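Local coordinates for protein halogenase (Chondromyces crocatus, PDB 3E1T) that binds FAD and probably uses the reduced flavin to chlorinate a precursor of chondrochloren, as a variant of the FAD-dependent halogenases, at residues 13-25 and 113-126. Numbering follows the deposited sequence.
Sequences IGGGPGGSTLASF and FDDMLLRNSERKGV. With FAD (flavin-adenine dinucleotide), chain C.
Ser24 and Ser121 bring their hydroxyls together where helix 17-25 runs nearly parallel to helix 113-123, the axes 8.8 Å apart at an angle of 19°. Ser24 OG lies 2.9 Å from Ser121 OG and donates back to Ser20 O, tilted from the carbonyl plane and on the face opposite to the Ser24 amide; a water joins it to Asn120 ND2. One turn earlier Ser20 OG, set between its backbone N and carbonyl carbon (chi1 62°), rests 3.6 Å from Leu117 CB and donates to a second water. That water donates in turn to Gly15 O and Asp114 O, tying the glycine-rich turn to the neighbouring helix. Leu117 crosses Pro17 at about a right angle, its CD1 3.8 Å from Pro17 CB, while Asp114 OD1 lies 3.4 Å from Pro17 CG and OD2 pairs with Arg43 and Arg110. At the far end Val126 straddles Ala23 CB with both methyls, CG2 at 3.7 Å. Gly18 N, in the first turn of its helix, donates to FAD O1P (2.8 Å), consistent with a Rossmann-type GxGxxG dinucleotide-binding turn. Strand 33-36 of the parallel sheet packs against Ala23 and Val126, strand 127-129 against Leu118, and helix 315-333 covers Thr21 and Leu22.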
loop_
_atom_site.group_PDB
_atom_site.type_symbol
_atom_site.label_atom_id
_atom_site.label_comp_id
_atom_site.label_asym_id
_atom_site.label_seq_id
_atom_site.Cartn_x
_atom_site.Cartn_y
_atom_site.Cartn_z
ATOM N N ILE A 13 11.910 -11.832 5.925
ATOM C CA ILE A 13 10.988 -12.769 5.316
ATOM C C ILE A 13 10.171 -12.084 4.215
ATOM O O ILE A 13 9.188 -11.368 4.499
ATOM C CB ILE A 13 9.986 -13.323 6.360
ATOM C CG1 ILE A 13 10.692 -13.664 7.689
ATOM C CG2 ILE A 13 9.177 -14.464 5.744
ATOM C CD1 ILE A 13 9.760 -14.098 8.818
ATOM N N GLY A 14 10.558 -12.320 2.968
ATOM C CA GLY A 14 9.835 -11.804 1.802
ATOM C C GLY A 14 10.687 -10.803 1.052
ATOM O O GLY A 14 11.349 -9.982 1.669
ATOM N N GLY A 15 10.660 -10.864 -0.278
ATOM C CA GLY A 15 11.496 -9.985 -1.091
ATOM C C GLY A 15 10.763 -9.002 -2.002
ATOM O O GLY A 15 11.291 -8.612 -3.049
ATOM N N GLY A 16 9.549 -8.606 -1.617
ATOM C CA GLY A 16 8.838 -7.533 -2.312
ATOM C C GLY A 16 9.487 -6.222 -1.923
ATOM O O GLY A 16 10.528 -6.232 -1.286
ATOM N N PRO A 17 8.888 -5.076 -2.303
ATOM C CA PRO A 17 9.529 -3.780 -2.012
ATOM C C PRO A 17 9.822 -3.510 -0.544
ATOM O O PRO A 17 10.826 -2.889 -0.244
ATOM C CB PRO A 17 8.524 -2.749 -2.558
ATOM C CG PRO A 17 7.743 -3.513 -3.601
ATOM C CD PRO A 17 7.620 -4.911 -3.039
ATOM N N GLY A 18 8.954 -3.948 0.361
ATOM C CA GLY A 18 9.232 -3.837 1.792
ATOM C C GLY A 18 10.503 -4.574 2.202
ATOM O O GLY A 18 11.415 -3.980 2.770
ATOM N N GLY A 19 10.550 -5.870 1.904
ATOM C CA GLY A 19 11.672 -6.722 2.291
ATOM C C GLY A 19 13.011 -6.387 1.652
ATOM O O GLY A 19 14.017 -6.251 2.347
ATOM N N SER A 20 13.028 -6.246 0.330
ATOM C CA SER A 20 14.265 -5.890 -0.373
ATOM C C SER A 20 14.809 -4.533 0.071
ATOM O O SER A 20 16.030 -4.362 0.214
ATOM C CB SER A 20 14.050 -5.918 -1.879
ATOM O OG SER A 20 13.081 -4.961 -2.251
ATOM N N THR A 21 13.907 -3.577 0.322
ATOM C CA THR A 21 14.295 -2.226 0.743
ATOM C C THR A 21 14.973 -2.214 2.118
ATOM O O THR A 21 16.025 -1.575 2.304
ATOM C CB THR A 21 13.089 -1.234 0.710
ATOM O OG1 THR A 21 12.609 -1.096 -0.636
ATOM C CG2 THR A 21 13.486 0.132 1.215
ATOM N N LEU A 22 14.354 -2.893 3.080
ATOM C CA LEU A 22 14.932 -3.062 4.416
ATOM C C LEU A 22 16.270 -3.818 4.374
ATOM O O LEU A 22 17.241 -3.379 4.962
ATOM C CB LEU A 22 13.957 -3.800 5.333
ATOM C CG LEU A 22 14.503 -4.365 6.649
ATOM C CD1 LEU A 22 15.144 -3.303 7.536
ATOM C CD2 LEU A 22 13.409 -5.050 7.400
ATOM N N ALA A 23 16.298 -4.955 3.690
ATOM C CA ALA A 23 17.535 -5.734 3.557
ATOM C C ALA A 23 18.672 -4.863 3.011
ATOM O O ALA A 23 19.733 -4.778 3.624
ATOM C CB ALA A 23 17.299 -6.951 2.678
ATOM N N SER A 24 18.432 -4.187 1.885
ATOM C CA SER A 24 19.434 -3.293 1.292
ATOM C C SER A 24 19.973 -2.258 2.270
ATOM O O SER A 24 21.182 -2.080 2.364
ATOM C CB SER A 24 18.884 -2.589 0.051
ATOM O OG SER A 24 18.481 -3.529 -0.917
ATOM N N PHE A 25 19.083 -1.586 2.998
ATOM C CA PHE A 25 19.464 -0.476 3.891
ATOM C C PHE A 25 20.312 -0.888 5.100
ATOM O O PHE A 25 21.070 -0.080 5.641
ATOM C CB PHE A 25 18.215 0.265 4.409
ATOM C CG PHE A 25 17.624 1.258 3.438
ATOM C CD1 PHE A 25 18.419 1.914 2.504
ATOM C CD2 PHE A 25 16.271 1.558 3.489
ATOM C CE1 PHE A 25 17.865 2.844 1.619
ATOM C CE2 PHE A 25 15.710 2.482 2.610
ATOM C CZ PHE A 25 16.509 3.129 1.674
ATOM N N PHE A 113 9.729 -4.696 -11.458
ATOM C CA PHE A 113 10.118 -3.718 -10.453
ATOM C C PHE A 113 10.670 -4.389 -9.194
ATOM O O PHE A 113 11.723 -3.992 -8.690
ATOM C CB PHE A 113 8.936 -2.805 -10.120
ATOM C CG PHE A 113 9.253 -1.749 -9.112
ATOM C CD1 PHE A 113 10.041 -0.660 -9.455
ATOM C CD2 PHE A 113 8.756 -1.836 -7.810
ATOM C CE1 PHE A 113 10.341 0.325 -8.521
ATOM C CE2 PHE A 113 9.043 -0.855 -6.871
ATOM C CZ PHE A 113 9.846 0.231 -7.230
ATOM N N ASP A 114 9.960 -5.396 -8.688
ATOM C CA ASP A 114 10.414 -6.140 -7.509
ATOM C C ASP A 114 11.737 -6.847 -7.823
ATOM O O ASP A 114 12.671 -6.773 -7.038
ATOM C CB ASP A 114 9.370 -7.165 -7.056
ATOM C CG ASP A 114 8.093 -6.519 -6.511
ATOM O OD1 ASP A 114 7.998 -5.281 -6.500
ATOM O OD2 ASP A 114 7.178 -7.262 -6.095
ATOM N N ASP A 115 11.796 -7.518 -8.979
ATOM C CA ASP A 115 13.017 -8.209 -9.442
ATOM C C ASP A 115 14.187 -7.233 -9.488
ATOM O O ASP A 115 15.246 -7.488 -8.918
ATOM C CB ASP A 115 12.799 -8.855 -10.814
ATOM C CG ASP A 115 13.956 -9.760 -11.233
ATOM O OD1 ASP A 115 14.426 -10.576 -10.404
ATOM O OD2 ASP A 115 14.388 -9.660 -12.399
ATOM N N MET A 116 13.975 -6.098 -10.147
ATOM C CA MET A 116 14.948 -5.018 -10.162
ATOM C C MET A 116 15.417 -4.665 -8.745
ATOM O O MET A 116 16.619 -4.555 -8.493
ATOM C CB MET A 116 14.354 -3.803 -10.886
ATOM C CG MET A 116 15.172 -2.536 -10.800
ATOM S SD MET A 116 14.560 -1.207 -11.867
ATOM C CE MET A 116 15.244 0.162 -10.945
ATOM N N LEU A 117 14.471 -4.511 -7.824
ATOM C CA LEU A 117 14.773 -4.206 -6.425
ATOM C C LEU A 117 15.537 -5.309 -5.695
ATOM O O LEU A 117 16.397 -5.012 -4.860
ATOM C CB LEU A 117 13.483 -3.887 -5.640
ATOM C CG LEU A 117 12.703 -2.591 -5.896
ATOM C CD1 LEU A 117 11.389 -2.598 -5.104
ATOM C CD2 LEU A 117 13.507 -1.350 -5.561
ATOM N N LEU A 118 15.196 -6.569 -5.969
ATOM C CA LEU A 118 15.816 -7.694 -5.251
ATOM C C LEU A 118 17.249 -7.918 -5.734
ATOM O O LEU A 118 18.136 -8.219 -4.936
ATOM C CB LEU A 118 14.993 -8.985 -5.376
ATOM C CG LEU A 118 15.291 -10.110 -4.357
ATOM C CD1 LEU A 118 15.112 -9.674 -2.895
ATOM C CD2 LEU A 118 14.446 -11.322 -4.622
ATOM N N ARG A 119 17.459 -7.752 -7.038
ATOM C CA ARG A 119 18.802 -7.776 -7.627
ATOM C C ARG A 119 19.707 -6.716 -6.987
ATOM O O ARG A 119 20.885 -6.980 -6.726
ATOM C CB ARG A 119 18.712 -7.585 -9.143
ATOM C CG ARG A 119 18.660 -8.877 -9.969
ATOM C CD ARG A 119 17.501 -9.801 -9.614
ATOM N NE ARG A 119 17.776 -10.615 -8.424
ATOM C CZ ARG A 119 16.996 -11.597 -7.981
ATOM N NH1 ARG A 119 15.878 -11.914 -8.620
ATOM N NH2 ARG A 119 17.338 -12.275 -6.894
ATOM N N ASN A 120 19.148 -5.535 -6.712
ATOM C CA ASN A 120 19.885 -4.439 -6.078
ATOM C C ASN A 120 20.276 -4.782 -4.650
ATOM O O ASN A 120 21.312 -4.320 -4.161
ATOM C CB ASN A 120 19.064 -3.145 -6.095
ATOM C CG ASN A 120 19.838 -1.938 -5.547
ATOM O OD1 ASN A 120 20.936 -1.631 -6.006
ATOM N ND2 ASN A 120 19.246 -1.234 -4.578
ATOM N N SER A 121 19.430 -5.574 -3.984
ATOM C CA SER A 121 19.710 -6.083 -2.636
ATOM C C SER A 121 21.000 -6.901 -2.632
ATOM O O SER A 121 21.883 -6.674 -1.804
ATOM C CB SER A 121 18.556 -6.958 -2.123
ATOM O OG SER A 121 17.458 -6.180 -1.669
ATOM N N GLU A 122 21.079 -7.855 -3.559
ATOM C CA GLU A 122 22.248 -8.714 -3.710
ATOM C C GLU A 122 23.507 -7.877 -3.839
ATOM O O GLU A 122 24.421 -7.998 -3.020
ATOM C CB GLU A 122 22.084 -9.623 -4.922
ATOM C CG GLU A 122 20.991 -10.646 -4.735
ATOM C CD GLU A 122 20.635 -11.375 -6.001
ATOM O OE1 GLU A 122 20.867 -10.826 -7.107
ATOM O OE2 GLU A 122 20.103 -12.503 -5.893
ATOM N N ARG A 123 23.512 -7.002 -4.841
ATOM C CA ARG A 123 24.605 -6.074 -5.108
ATOM C C ARG A 123 24.943 -5.161 -3.930
ATOM O O ARG A 123 26.058 -4.645 -3.847
ATOM C CB ARG A 123 24.282 -5.211 -6.336
ATOM C CG ARG A 123 24.010 -6.005 -7.615
ATOM C CD ARG A 123 24.045 -5.099 -8.838
ATOM N NE ARG A 123 23.079 -3.999 -8.753
ATOM C CZ ARG A 123 21.900 -3.971 -9.375
ATOM N NH1 ARG A 123 21.516 -4.983 -10.145
ATOM N NH2 ARG A 123 21.102 -2.922 -9.225
ATOM N N LYS A 124 23.987 -4.944 -3.031
ATOM C CA LYS A 124 24.256 -4.136 -1.832
ATOM C C LYS A 124 24.865 -4.988 -0.734
ATOM O O LYS A 124 25.290 -4.472 0.309
ATOM C CB LYS A 124 22.991 -3.418 -1.334
ATOM C CG LYS A 124 22.573 -2.227 -2.186
ATOM C CD LYS A 124 23.587 -1.096 -2.116
ATOM C CE LYS A 124 23.192 0.062 -3.020
ATOM N NZ LYS A 124 24.289 1.061 -3.129
ATOM N N GLY A 125 24.891 -6.295 -0.974
ATOM C CA GLY A 125 25.526 -7.237 -0.062
ATOM C C GLY A 125 24.578 -8.157 0.681
ATOM O O GLY A 125 24.976 -8.798 1.661
ATOM N N VAL A 126 23.323 -8.219 0.232
ATOM C CA VAL A 126 22.316 -9.035 0.913
ATOM C C VAL A 126 22.376 -10.466 0.402
ATOM O O VAL A 126 22.454 -10.702 -0.805
ATOM C CB VAL A 126 20.865 -8.487 0.737
ATOM C CG1 VAL A 126 19.858 -9.425 1.384
ATOM C CG2 VAL A 126 20.732 -7.079 1.321
HETATM P PA FAD C . 4.455 -7.979 -1.097
HETATM O O1A FAD C . 4.630 -7.110 -2.315
HETATM O O2A FAD C . 3.174 -8.738 -1.041
HETATM O O5B FAD C . 5.678 -9.034 -1.085
HETATM C C5B FAD C . 5.842 -9.965 -0.028
HETATM C C4B FAD C . 6.743 -11.112 -0.496
HETATM O O4B FAD C . 6.835 -12.118 0.493
HETATM C C3B FAD C . 6.178 -11.782 -1.743
HETATM O O3B FAD C . 7.179 -11.761 -2.736
HETATM C C2B FAD C . 5.878 -13.208 -1.329
HETATM O O2B FAD C . 6.245 -14.096 -2.347
HETATM C C1B FAD C . 6.757 -13.388 -0.104
HETATM N N9A FAD C . 6.260 -14.346 0.899
HETATM C C8A FAD C . 4.972 -14.584 1.308
HETATM N N7A FAD C . 5.010 -15.536 2.270
HETATM C C5A FAD C . 6.297 -15.897 2.490
HETATM C C6A FAD C . 6.911 -16.825 3.346
HETATM N N6A FAD C . 6.192 -17.676 4.088
HETATM N N1A FAD C . 8.281 -16.948 3.321
HETATM C C2A FAD C . 9.045 -16.210 2.455
HETATM N N3A FAD C . 8.429 -15.312 1.611
HETATM C C4A FAD C . 7.087 -15.153 1.632
HETATM N N1 FAD C . 0.157 -0.166 -3.985
HETATM C C2 FAD C . 0.715 0.853 -4.707
HETATM O O2 FAD C . 1.742 1.371 -4.276
HETATM N N3 FAD C . 0.106 1.275 -5.876
HETATM C C4 FAD C . -1.058 0.666 -6.332
HETATM O O4 FAD C . -1.591 1.025 -7.385
HETATM C C4X FAD C . -1.631 -0.359 -5.589
HETATM N N5 FAD C . -2.787 -0.989 -6.009
HETATM C C5X FAD C . -3.328 -2.013 -5.255
HETATM C C6 FAD C . -4.503 -2.652 -5.664
HETATM C C7 FAD C . -5.046 -3.688 -4.889
HETATM C C7M FAD C . -6.416 -4.208 -5.224
HETATM C C8 FAD C . -4.418 -4.086 -3.703
HETATM C C8M FAD C . -5.073 -5.050 -2.739
HETATM C C9 FAD C . -3.244 -3.453 -3.309
HETATM C C9A FAD C . -2.695 -2.417 -4.073
HETATM N N10 FAD C . -1.524 -1.811 -3.660
HETATM C C10 FAD C . -0.997 -0.779 -4.407
HETATM C "C1'" FAD C . -0.773 -2.320 -2.442
HETATM C "C2'" FAD C . 0.472 -3.152 -2.772
HETATM O "O2'" FAD C . 0.044 -4.333 -3.419
HETATM C "C3'" FAD C . 1.236 -3.532 -1.495
HETATM O "O3'" FAD C . 1.162 -2.497 -0.539
HETATM C "C4'" FAD C . 2.727 -3.806 -1.692
HETATM O "O4'" FAD C . 2.892 -4.894 -2.574
HETATM C "C5'" FAD C . 3.361 -4.146 -0.343
HETATM O "O5'" FAD C . 4.627 -4.710 -0.546
HETATM P P FAD C . 5.260 -5.742 0.510
HETATM O O1P FAD C . 6.762 -5.767 0.324
HETATM O O2P FAD C . 4.922 -5.337 1.911
HETATM O O3P FAD C . 4.527 -7.124 0.242
HETATM O O HOH W 1 11.634 -6.293 -4.257
HETATM O O HOH W 2 17.134 -2.362 -3.034
#